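Local coordinates for periplasmic solute binding protein (Pectobacterium atrosepticum, PDB 4RY1) that probably binds a sugar in the periplasm and delivers it to an ABC-type transporter, at residues A[176-190]-A[362-374]. Residues are numbered along the deposited sequence; the frame is centred on the assembly and turned at random.
Sequences RSYMAQKYGIDMIDE and VAVSPFMENQELV
Ser365 and Asp186, which make an ST turn and an Asx turn within their own segments, also meet the opposite segment where the loop leaving helix 169-183 lies against the loop leading into helix 371-385. Ser365 OG donates to Glu190 OE2 at 2.7 Å, on the anti side and 31° out of the carboxylate plane, and accepts from Phe367 N at 3.1 Å; chi1 of 179° sets OG beside the carbonyl carbon, where it can do both. The Glu190 carboxylate, which also pairs through OE1 with Arg74 of helix 69-74, meets the edge of the Phe367 ring, the two planes standing 89° apart.

In this two-domain periplasmic binding protein fold, the contact ties together segments 172 residues apart. Arg176 bridges them: its NE lies 2.7 Å from Asp186 OD1 in a salt bridge close to the guanidinium plane, while NH2 donates to Ala363 O (2.9 Å) and Val362 O (3.0 Å). Both bonds are bent, and NH2 sits well above each carbonyl plane. Val364 CG2 packs over one guanidinium face, and a water held by NH1 donates to Val362 O. Asp186 OD2 takes Ile188 N from above the carboxylate plane and a second water that accepts from Ser365 N.

Val362 CG1 presses against Asp186 N at 3.4 Å, and CG2 lies against Gly184, the first residue to leave helical geometry, with positive phi. In one of its two conformers Met368 rests CE on the aliphatic stem of Arg176, while Ile188 CG1 covers Ser365 CB at 3.7 Å.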
ATOM      1  N   ARG A 176      -1.787  12.694  -6.201  1.00 16.23           N
ATOM      2  CA  ARG A 176      -1.054  12.174  -7.367  1.00 16.90           C
ATOM      3  C   ARG A 176      -2.005  11.593  -8.416  1.00 18.26           C
ATOM      4  O   ARG A 176      -1.810  11.796  -9.631  1.00 19.33           O
ATOM      5  CB  ARG A 176      -0.054  11.104  -6.939  1.00 18.62           C
ATOM      6  CG  ARG A 176       0.755  10.574  -8.112  1.00 22.76           C
ATOM      7  CD  ARG A 176       0.666   9.083  -8.224  1.00 24.36           C
ATOM      8  NE  ARG A 176       1.268   8.525  -9.428  1.00 19.13           N
ATOM      9  CZ  ARG A 176       0.625   7.751 -10.283  1.00 18.78           C
ATOM     10  NH1 ARG A 176      -0.623   7.380 -10.050  1.00 22.37           N
ATOM     11  NH2 ARG A 176       1.252   7.294 -11.361  1.00 21.34           N
ATOM     12  N   SER A 177      -3.024  10.863  -7.963  1.00 17.67           N
ATOM     13  CA  SER A 177      -3.986  10.238  -8.868  1.00 19.01           C
ATOM     14  C   SER A 177      -4.786  11.333  -9.600  1.00 20.87           C
ATOM     15  O   SER A 177      -4.961  11.295 -10.833  1.00 22.05           O
ATOM     16  CB  SER A 177      -4.908   9.271  -8.092  1.00 19.58           C
ATOM     17  OG  SER A 177      -5.746   8.510  -8.930  1.00 24.13           O
ATOM     18  N   TYR A 178      -5.233  12.324  -8.837  1.00 19.26           N
ATOM     19  CA  TYR A 178      -5.895  13.506  -9.404  1.00 19.96           C
ATOM     20  C   TYR A 178      -5.049  14.172 -10.498  1.00 20.66           C
ATOM     21  O   TYR A 178      -5.530  14.461 -11.601  1.00 22.43           O
ATOM     22  CB  TYR A 178      -6.197  14.529  -8.302  1.00 20.48           C
ATOM     23  CG  TYR A 178      -6.720  15.866  -8.797  1.00 21.93           C
ATOM     24  CD1 TYR A 178      -8.060  16.021  -9.156  1.00 26.22           C
ATOM     25  CD2 TYR A 178      -5.888  16.991  -8.864  1.00 28.52           C
ATOM     26  CE1 TYR A 178      -8.549  17.242  -9.593  1.00 25.97           C
ATOM     27  CE2 TYR A 178      -6.377  18.221  -9.283  1.00 28.55           C
ATOM     28  CZ  TYR A 178      -7.707  18.337  -9.650  1.00 27.06           C
ATOM     29  OH  TYR A 178      -8.220  19.542 -10.094  1.00 30.88           O
ATOM     30  N   MET A 179      -3.792  14.418 -10.174  1.00 19.68           N
ATOM     31  CA  MET A 179      -2.880  15.100 -11.099  1.00 22.12           C
ATOM     32  C   MET A 179      -2.547  14.253 -12.325  1.00 21.40           C
ATOM     33  O   MET A 179      -2.314  14.783 -13.414  1.00 22.14           O
ATOM     34  CB  MET A 179      -1.603  15.531 -10.390  1.00 20.97           C
ATOM     35  CG  MET A 179      -1.821  16.530  -9.258  1.00 19.80           C
ATOM     36  SD  MET A 179      -2.320  18.243  -9.731  1.00 16.44           S
ATOM     37  CE  MET A 179      -0.746  18.859 -10.351  1.00 22.16           C
ATOM     38  N   ALA A 180      -2.543  12.937 -12.153  1.00 19.23           N
ATOM     39  CA  ALA A 180      -2.319  12.036 -13.299  1.00 19.49           C
ATOM     40  C   ALA A 180      -3.514  12.098 -14.253  1.00 19.96           C
ATOM     41  O   ALA A 180      -3.350  12.111 -15.475  1.00 22.66           O
ATOM     42  CB  ALA A 180      -2.086  10.614 -12.843  1.00 19.54           C
ATOM     43  N   GLN A 181      -4.712  12.124 -13.682  1.00 19.87           N
ATOM     44  CA  GLN A 181      -5.945  12.292 -14.463  1.00 20.21           C
ATOM     45  C   GLN A 181      -5.968  13.603 -15.217  1.00 23.21           C
ATOM     46  O   GLN A 181      -6.360  13.661 -16.383  1.00 25.77           O
ATOM     47  CB  GLN A 181      -7.154  12.247 -13.554  1.00 22.13           C
ATOM     48  CG  GLN A 181      -7.376  10.874 -12.963  1.00 21.05           C
ATOM     49  CD  GLN A 181      -8.547  10.856 -12.014  1.00 22.99           C
ATOM     50  OE1 GLN A 181      -9.213  11.867 -11.810  1.00 22.92           O
ATOM     51  NE2 GLN A 181      -8.807   9.708 -11.428  1.00 20.40           N
ATOM     52  N   LYS A 182      -5.542  14.652 -14.527  1.00 22.39           N
ATOM     53  CA  LYS A 182      -5.608  16.020 -15.082  1.00 22.07           C
ATOM     54  C   LYS A 182      -4.573  16.290 -16.162  1.00 31.43           C
ATOM     55  O   LYS A 182      -4.853  16.905 -17.191  1.00 29.26           O
ATOM     56  CB  LYS A 182      -5.399  17.061 -13.982  1.00 23.14           C
ATOM     57  CG  LYS A 182      -5.497  18.489 -14.496  1.00 28.67           C
ATOM     58  CD  LYS A 182      -5.931  19.436 -13.408  1.00 32.28           C
ATOM     59  CE  LYS A 182      -6.423  20.738 -14.017  1.00 46.84           C
ATOM     60  NZ  LYS A 182      -5.966  21.897 -13.219  1.00 39.42           N
ATOM     61  N   TYR A 183      -3.361  15.850 -15.884  1.00 25.06           N
ATOM     62  CA  TYR A 183      -2.195  16.174 -16.695  1.00 23.42           C
ATOM     63  C   TYR A 183      -1.509  14.994 -17.386  1.00 26.57           C
ATOM     64  O   TYR A 183      -0.663  15.212 -18.254  1.00 26.80           O
ATOM     65  CB  TYR A 183      -1.158  16.881 -15.835  1.00 22.02           C
ATOM     66  CG  TYR A 183      -1.609  18.201 -15.271  1.00 29.89           C
ATOM     67  CD1 TYR A 183      -1.744  19.315 -16.102  1.00 32.46           C
ATOM     68  CD2 TYR A 183      -1.875  18.350 -13.916  1.00 29.93           C
ATOM     69  CE1 TYR A 183      -2.139  20.531 -15.596  1.00 42.69           C
ATOM     70  CE2 TYR A 183      -2.282  19.567 -13.403  1.00 32.09           C
ATOM     71  CZ  TYR A 183      -2.407  20.653 -14.255  1.00 28.44           C
ATOM     72  OH  TYR A 183      -2.804  21.876 -13.795  1.00 32.11           O
ATOM     73  N   GLY A 184      -1.817  13.763 -16.984  1.00 25.26           N
ATOM     74  CA  GLY A 184      -1.185  12.590 -17.595  1.00 67.47           C
ATOM     75  C   GLY A 184       0.298  12.463 -17.299  1.00 29.79           C
ATOM     76  O   GLY A 184       1.041  11.840 -18.082  1.00 21.95           O
ATOM     77  N   ILE A 185       0.742  13.042 -16.182  1.00 21.94           N
ATOM     78  CA  ILE A 185       2.129  12.917 -15.736  1.00 20.65           C
ATOM     79  C   ILE A 185       2.167  12.425 -14.287  1.00 20.59           C
ATOM     80  O   ILE A 185       1.178  12.558 -13.551  1.00 21.29           O
ATOM     81  CB  ILE A 185       2.949  14.221 -15.884  1.00 23.65           C
ATOM     82  CG1 ILE A 185       2.476  15.324 -14.936  1.00 27.24           C
ATOM     83  CG2 ILE A 185       2.871  14.709 -17.322  1.00 27.79           C
ATOM     84  CD1 ILE A 185       3.545  16.369 -14.671  1.00 24.84           C
ATOM     85  N   ASP A 186       3.317  11.864 -13.906  1.00 20.55           N
ATOM     86  CA  ASP A 186       3.583  11.406 -12.540  1.00 20.38           C
ATOM     87  C   ASP A 186       4.245  12.531 -11.748  1.00 20.32           C
ATOM     88  O   ASP A 186       4.701  13.526 -12.294  1.00 21.86           O
ATOM     89  CB  ASP A 186       4.486  10.158 -12.532  1.00 19.65           C
ATOM     90  CG  ASP A 186       4.655   9.559 -11.129  1.00 18.89           C
ATOM     91  OD1 ASP A 186       3.644   9.477 -10.403  1.00 21.70           O
ATOM     92  OD2 ASP A 186       5.804   9.267 -10.730  1.00 22.67           O
ATOM     93  N   MET A 187       4.238  12.358 -10.431  1.00 17.70           N
ATOM     94  CA  MET A 187       4.900  13.235  -9.471  1.00 19.76           C
ATOM     95  C   MET A 187       6.439  13.223  -9.537  1.00 19.76           C
ATOM     96  O   MET A 187       7.075  14.220  -9.203  1.00 21.10           O
ATOM     97  CB  MET A 187       4.408  12.805  -8.066  1.00 25.29           C
ATOM     98  CG  MET A 187       4.861  13.608  -6.863  1.00 27.41           C
ATOM     99  SD  MET A 187       4.216  12.866  -5.321  1.00 20.80           S
ATOM    100  CE  MET A 187       2.497  13.276  -5.572  1.00 51.11           C
ATOM    101  N   ILE A 188       7.027  12.090  -9.954  1.00 19.56           N
ATOM    102  CA  ILE A 188       8.502  11.895  -9.918  1.00 19.48           C
ATOM    103  C   ILE A 188       9.076  11.810 -11.342  1.00 20.54           C
ATOM    104  O   ILE A 188       8.521  11.118 -12.193  1.00 22.66           O
ATOM    105  CB  ILE A 188       8.907  10.594  -9.174  1.00 18.41           C
ATOM    106  CG1 ILE A 188       8.204  10.476  -7.814  1.00 20.60           C
ATOM    107  CG2 ILE A 188      10.428  10.465  -9.061  1.00 19.70           C
ATOM    108  CD1 ILE A 188       8.626  11.532  -6.820  1.00 20.11           C
ATOM    109  N   ASP A 189      10.182  12.515 -11.561  1.00 19.24           N
ATOM    110  CA  ASP A 189      11.029  12.357 -12.758  1.00 21.78           C
ATOM    111  C   ASP A 189      12.312  11.663 -12.326  1.00 21.14           C
ATOM    112  O   ASP A 189      13.229  12.317 -11.843  1.00 22.52           O
ATOM    113  CB  ASP A 189      11.358  13.715 -13.423  1.00 22.12           C
ATOM    114  CG  ASP A 189      12.035  13.552 -14.773  1.00 26.79           C
ATOM    115  OD1 ASP A 189      12.757  12.549 -14.965  1.00 27.74           O
ATOM    116  OD2 ASP A 189      11.870  14.426 -15.643  1.00 31.27           O
ATOM    117  N   GLU A 190      12.374  10.340 -12.483  1.00 20.13           N
ATOM    118  CA  GLU A 190      13.544   9.596 -12.010  1.00 20.33           C
ATOM    119  C   GLU A 190      14.837   9.947 -12.760  1.00 22.00           C
ATOM    120  O   GLU A 190      15.908  10.024 -12.156  1.00 26.25           O
ATOM    121  CB  GLU A 190      13.298   8.098 -12.035  1.00 20.57           C
ATOM    122  CG  GLU A 190      12.192   7.699 -11.065  1.00 20.04           C
ATOM    123  CD  GLU A 190      11.983   6.202 -10.966  1.00 21.57           C
ATOM    124  OE1 GLU A 190      12.914   5.442 -11.321  1.00 22.21           O
ATOM    125  OE2 GLU A 190      10.884   5.791 -10.517  1.00 19.36           O
ATOM    126  N   VAL A 362       0.472   6.041 -16.638  1.00 19.31           N
ATOM    127  CA  VAL A 362       1.341   6.928 -15.881  1.00 18.91           C
ATOM    128  C   VAL A 362       1.971   6.080 -14.764  1.00 19.00           C
ATOM    129  O   VAL A 362       1.288   5.648 -13.835  1.00 20.58           O
ATOM    130  CB  VAL A 362       0.565   8.122 -15.293  1.00 20.96           C
ATOM    131  CG1 VAL A 362       1.480   9.051 -14.508  1.00 21.13           C
ATOM    132  CG2 VAL A 362      -0.135   8.905 -16.391  1.00 23.86           C
ATOM    133  N   ALA A 363       3.280   5.869 -14.862  1.00 20.43           N
ATOM    134  CA  ALA A 363       4.010   5.020 -13.924  1.00 20.08           C
ATOM    135  C   ALA A 363       3.928   5.532 -12.493  1.00 19.20           C
ATOM    136  O   ALA A 363       3.916   6.730 -12.260  1.00 21.91           O
ATOM    137  CB  ALA A 363       5.478   4.929 -14.342  1.00 27.73           C
ATOM    138  N   VAL A 364       3.906   4.581 -11.560  1.00 19.61           N
ATOM    139  CA  VAL A 364       4.020   4.831 -10.134  1.00 17.10           C
ATOM    140  C   VAL A 364       5.498   4.620  -9.787  1.00 16.85           C
ATOM    141  O   VAL A 364       6.062   3.559 -10.085  1.00 19.91           O
ATOM    142  CB  VAL A 364       3.112   3.870  -9.331  1.00 20.91           C
ATOM    143  CG1 VAL A 364       3.281   4.071  -7.832  1.00 22.53           C
ATOM    144  CG2 VAL A 364       1.654   4.050  -9.761  1.00 36.14           C
ATOM    145  N   SER A 365       6.115   5.635  -9.193  1.00 16.88           N
ATOM    146  CA  SER A 365       7.512   5.590  -8.801  1.00 16.37           C
ATOM    147  C   SER A 365       7.622   5.113  -7.374  1.00 15.29           C
ATOM    148  O   SER A 365       6.893   5.597  -6.501  1.00 17.22           O
ATOM    149  CB  SER A 365       8.131   6.979  -8.870  1.00 17.29           C
ATOM    150  OG  SER A 365       9.474   6.911  -8.472  1.00 16.23           O
ATOM    151  N   PRO A 366       8.557   4.192  -7.103  1.00 15.03           N
ATOM    152  CA  PRO A 366       8.738   3.835  -5.695  1.00 14.16           C
ATOM    153  C   PRO A 366       9.184   5.027  -4.839  1.00 14.78           C
ATOM    154  O   PRO A 366       9.036   5.005  -3.594  1.00 15.09           O
ATOM    155  CB  PRO A 366       9.815   2.757  -5.763  1.00 13.71           C
ATOM    156  CG  PRO A 366      10.582   3.042  -7.012  1.00 16.13           C
ATOM    157  CD  PRO A 366       9.529   3.505  -7.978  1.00 15.47           C
ATOM    158  N   PHE A 367       9.760   6.042  -5.487  1.00 14.90           N
ATOM    159  CA  PHE A 367      10.273   7.192  -4.746  1.00 16.76           C
ATOM    160  C   PHE A 367       9.185   8.087  -4.174  1.00 16.14           C
ATOM    161  O   PHE A 367       9.452   8.847  -3.249  1.00 17.64           O
ATOM    162  CB  PHE A 367      11.248   7.978  -5.612  1.00 15.40           C
ATOM    163  CG  PHE A 367      12.454   7.173  -5.987  1.00 15.24           C
ATOM    164  CD1 PHE A 367      13.416   6.854  -5.038  1.00 16.26           C
ATOM    165  CD2 PHE A 367      12.609   6.696  -7.269  1.00 16.83           C
ATOM    166  CE1 PHE A 367      14.501   6.063  -5.366  1.00 17.13           C
ATOM    167  CE2 PHE A 367      13.701   5.933  -7.612  1.00 15.09           C
ATOM    168  CZ  PHE A 367      14.652   5.612  -6.661  1.00 16.65           C
ATOM    169  N   MET A 368       7.965   7.979  -4.704  1.00 16.53           N
ATOM    170  CA  MET A 368       6.819   8.689  -4.108  0.50 15.69           C
ATOM    171  C   MET A 368       6.569   8.244  -2.666  1.00 16.82           C
ATOM    172  O   MET A 368       6.036   9.021  -1.851  1.00 17.05           O
ATOM    173  CB  MET A 368       5.561   8.591  -4.992  0.50 16.86           C
ATOM    174  CG  MET A 368       4.648   7.382  -4.793  0.50 18.79           C
ATOM    175  SD  MET A 368       3.038   7.508  -5.627  0.50 16.90           S
ATOM    176  CE  MET A 368       2.622   9.124  -5.010  0.50 14.21           C
ATOM    177  N   GLU A 369       6.978   7.013  -2.348  0.50 14.48           N
ATOM    178  CA  GLU A 369       6.864   6.482  -0.975  0.50 15.59           C
ATOM    179  C   GLU A 369       8.139   6.617  -0.135  0.50 15.68           C
ATOM    180  O   GLU A 369       8.217   6.059   0.957  0.50 16.54           O
ATOM    181  CB  GLU A 369       6.399   5.030  -0.993  0.50 15.07           C
ATOM    182  CG  GLU A 369       5.143   4.840  -1.817  0.50 17.38           C
ATOM    183  CD  GLU A 369       4.270   3.706  -1.326  0.50 26.97           C
ATOM    184  OE1 GLU A 369       4.601   3.077  -0.300  0.50 14.52           O
ATOM    185  OE2 GLU A 369       3.237   3.445  -1.972  0.50 25.11           O
ATOM    186  N   ASN A 370       9.125   7.372  -0.624  1.00 14.91           N
ATOM    187  CA  ASN A 370      10.353   7.615   0.145  1.00 15.65           C
ATOM    188  C   ASN A 370       9.959   8.191   1.510  1.00 14.52           C
ATOM    189  O   ASN A 370       9.171   9.137   1.556  1.00 16.25           O
ATOM    190  CB  ASN A 370      11.275   8.573  -0.623  1.00 17.53           C
ATOM    191  CG  ASN A 370      12.475   9.024   0.184  1.00 17.71           C
ATOM    192  OD1 ASN A 370      12.357   9.911   1.020  1.00 19.14           O
ATOM    193  ND2 ASN A 370      13.643   8.454  -0.099  1.00 20.68           N
ATOM    194  N   GLN A 371      10.497   7.653   2.597  1.00 16.43           N
ATOM    195  CA  GLN A 371      10.009   8.044   3.927  1.00 16.73           C
ATOM    196  C   GLN A 371      10.330   9.517   4.229  1.00 15.82           C
ATOM    197  O   GLN A 371       9.510  10.205   4.824  1.00 16.31           O
ATOM    198  CB  GLN A 371      10.579   7.150   5.031  1.00 25.60           C
ATOM    199  N   GLU A 372      11.520   9.991   3.847  1.00 16.43           N
ATOM    200  CA  GLU A 372      11.834  11.424   4.026  1.00 17.82           C
ATOM    201  C   GLU A 372      10.889  12.323   3.249  1.00 16.54           C
ATOM    202  O   GLU A 372      10.442  13.368   3.729  1.00 18.33           O
ATOM    203  CB  GLU A 372      13.250  11.750   3.568  1.00 21.39           C
ATOM    204  CG  GLU A 372      14.311  11.368   4.553  1.00 26.00           C
ATOM    205  CD  GLU A 372      15.698  11.856   4.138  1.00 29.45           C
ATOM    206  OE1 GLU A 372      16.511  11.013   3.733  1.00 67.07           O
ATOM    207  OE2 GLU A 372      15.956  13.076   4.183  1.00 33.10           O
ATOM    208  N   LEU A 373      10.600  11.932   2.018  1.00 16.90           N
ATOM    209  CA  LEU A 373       9.668  12.705   1.186  1.00 15.88           C
ATOM    210  C   LEU A 373       8.275  12.752   1.843  1.00 15.39           C
ATOM    211  O   LEU A 373       7.629  13.791   1.923  1.00 16.59           O
ATOM    212  CB  LEU A 373       9.626  12.118  -0.217  1.00 18.32           C
ATOM    213  CG  LEU A 373       8.756  12.842  -1.236  1.00 19.58           C
ATOM    214  CD1 LEU A 373       9.390  12.749  -2.623  1.00 28.20           C
ATOM    215  CD2 LEU A 373       7.327  12.318  -1.284  1.00 30.92           C
ATOM    216  N   VAL A 374       7.793  11.593   2.269  1.00 14.24           N
ATOM    217  CA  VAL A 374       6.472  11.512   2.885  1.00 14.05           C
ATOM    218  C   VAL A 374       6.424  12.328   4.182  1.00 14.51           C
ATOM    219  O   VAL A 374       5.431  12.986   4.461  1.00 14.21           O
ATOM    220  CB  VAL A 374       6.075  10.056   3.145  1.00 14.49           C
ATOM    221  CG1 VAL A 374       4.840   9.952   4.025  1.00 15.77           C
ATOM    222  CG2 VAL A 374       5.865   9.341   1.820  1.00 15.47           C
TER
HETATM  223  O   HOH W   1      -1.369   5.735 -12.111  1.00 24.51           O
HETATM  224  O   HOH W   2       4.942   7.963  -8.277  1.00 21.34           O